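Local coordinates for protein KLLA0C04147p (Kluyveromyces lactis, PDB 5H2D) that binds ergosterol in its oxysterol-binding (ORD) domain, the part described here, and probably transfers sterols between membranes, at residues 239-244 / 252-257. Numbering follows the deposited sequence.
Sequences IHFKAR and YEVKGE. With SO4 (sulfate ion), chain C.
The loop-side end of the beta hairpin of strands 236-241 and 253-259, in the sterol-binding domain, is pinned on one face by H240 and E257. The H240 ring meets the carboxylate edge-on: NE2 donates to the syn lone pair of E257 OE1 at 2.8 Å, with that oxygen in the ring plane and the two planes 26° apart. ND1 bonds to D225 on the neighbouring strand 219-230, so the imidazole bridges three strands, which should hold it in this rotation. An alanine in place of H240 would probably leave both carboxylates without this shared mate and cut the side-chain tie across the strands. Along the backbone, H240 and K255 bond in both directions, H240 N reaching K255 O at 2.8 Å; K242 N adds a bond to E253 O. On the other face V254 lies alongside I239 and F241, its CG2 touching both. This methyl, which the first torsion turns opposite the backbone N, sits 4.0 Å from the centroid of the F241 ring, a CH-pi contact, and 3.7 Å from I239 CG2. Helix 95-108 covers I239 and F241 on this apolar side. Hydrogen-bonded and non-hydrogen-bonded pairs alternate as in an antiparallel hairpin, here within the beta-barrel of the OSBP-related domain.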
# COMPACT_ATOMS: atom_id res chain seq x y z
N ILE A 239 14.66 10.67 2.62
CA ILE A 239 13.72 10.59 3.73
C ILE A 239 14.31 9.71 4.83
O ILE A 239 14.86 8.63 4.55
CB ILE A 239 12.36 10.02 3.30
CG1 ILE A 239 11.88 10.75 2.04
CG2 ILE A 239 11.37 10.08 4.47
CD1 ILE A 239 10.51 10.28 1.56
N HIS A 240 14.16 10.14 6.07
CA HIS A 240 14.74 9.41 7.20
C HIS A 240 13.63 9.11 8.21
O HIS A 240 13.15 10.02 8.88
CB HIS A 240 15.87 10.22 7.83
CG HIS A 240 16.70 10.96 6.83
ND1 HIS A 240 17.77 10.38 6.18
CD2 HIS A 240 16.59 12.21 6.33
CE1 HIS A 240 18.29 11.25 5.34
NE2 HIS A 240 17.60 12.37 5.41
N PHE A 241 13.22 7.83 8.27
CA PHE A 241 12.35 7.33 9.33
C PHE A 241 13.23 6.91 10.50
O PHE A 241 14.01 5.95 10.38
CB PHE A 241 11.52 6.14 8.86
CG PHE A 241 10.45 6.48 7.87
CD1 PHE A 241 10.74 6.59 6.52
CD2 PHE A 241 9.13 6.61 8.27
CE1 PHE A 241 9.76 6.88 5.58
CE2 PHE A 241 8.13 6.89 7.35
CZ PHE A 241 8.44 7.02 6.00
N LYS A 242 13.11 7.61 11.62
CA LYS A 242 13.94 7.29 12.77
C LYS A 242 13.46 6.00 13.42
O LYS A 242 12.26 5.77 13.58
CB LYS A 242 13.91 8.45 13.77
CG LYS A 242 14.58 8.17 15.10
CD LYS A 242 15.51 9.31 15.51
CE LYS A 242 16.96 8.97 15.19
NZ LYS A 242 17.92 10.01 15.66
N ALA A 243 14.41 5.13 13.77
CA ALA A 243 14.10 3.89 14.45
C ALA A 243 13.91 4.13 15.94
O ALA A 243 14.50 5.04 16.53
CB ALA A 243 15.22 2.86 14.24
N ARG A 244 13.07 3.30 16.57
CA ARG A 244 12.84 3.44 18.00
C ARG A 244 14.12 3.15 18.76
O ARG A 244 14.82 2.17 18.48
CB ARG A 244 11.72 2.51 18.47
CG ARG A 244 11.18 2.86 19.85
CD ARG A 244 10.83 1.63 20.67
NE ARG A 244 11.95 0.70 20.76
CZ ARG A 244 11.95 -0.39 21.53
NH1 ARG A 244 13.01 -1.19 21.54
NH2 ARG A 244 10.90 -0.67 22.28
N TYR A 252 8.17 9.04 16.81
CA TYR A 252 7.58 8.73 15.51
C TYR A 252 8.15 9.65 14.43
O TYR A 252 7.46 10.04 13.50
CB TYR A 252 6.06 8.83 15.59
CG TYR A 252 5.43 7.69 16.34
CD1 TYR A 252 5.55 7.58 17.72
CD2 TYR A 252 4.73 6.70 15.67
CE1 TYR A 252 4.97 6.52 18.41
CE2 TYR A 252 4.16 5.66 16.34
CZ TYR A 252 4.28 5.56 17.70
OH TYR A 252 3.69 4.49 18.35
N GLU A 253 9.42 9.99 14.55
CA GLU A 253 9.96 11.12 13.80
C GLU A 253 10.30 10.74 12.37
O GLU A 253 10.82 9.66 12.08
CB GLU A 253 11.19 11.67 14.51
CG GLU A 253 10.88 12.13 15.92
CD GLU A 253 12.11 12.59 16.67
OE1 GLU A 253 13.14 12.86 16.01
OE2 GLU A 253 12.04 12.68 17.91
N VAL A 254 9.98 11.66 11.46
CA VAL A 254 10.39 11.53 10.06
C VAL A 254 10.83 12.91 9.59
O VAL A 254 10.26 13.93 10.00
CB VAL A 254 9.25 10.96 9.19
CG1 VAL A 254 8.04 11.89 9.19
CG2 VAL A 254 9.75 10.67 7.76
N LYS A 255 11.88 12.95 8.77
CA LYS A 255 12.40 14.18 8.19
C LYS A 255 12.86 13.87 6.78
O LYS A 255 13.24 12.74 6.47
CB LYS A 255 13.59 14.78 8.97
CG LYS A 255 13.66 14.44 10.44
CD LYS A 255 14.86 15.14 11.09
CE LYS A 255 16.16 14.81 10.39
NZ LYS A 255 16.58 13.39 10.60
N GLY A 256 12.85 14.89 5.92
CA GLY A 256 13.33 14.71 4.57
C GLY A 256 13.87 15.99 4.00
O GLY A 256 13.60 17.09 4.50
N GLU A 257 14.65 15.84 2.93
CA GLU A 257 15.25 16.96 2.21
C GLU A 257 15.07 16.73 0.72
O GLU A 257 15.32 15.62 0.23
CB GLU A 257 16.75 17.09 2.54
CG GLU A 257 17.06 17.16 4.03
CD GLU A 257 17.09 15.80 4.71
OE1 GLU A 257 17.60 14.82 4.10
OE2 GLU A 257 16.61 15.70 5.86
S SO4 C . 11.84 -4.86 23.79
O1 SO4 C . 10.57 -5.27 24.37
O2 SO4 C . 11.64 -3.66 22.96
O3 SO4 C . 12.79 -4.57 24.87
O4 SO4 C . 12.38 -5.96 23.00
O HOH W 1 14.29 10.95 11.45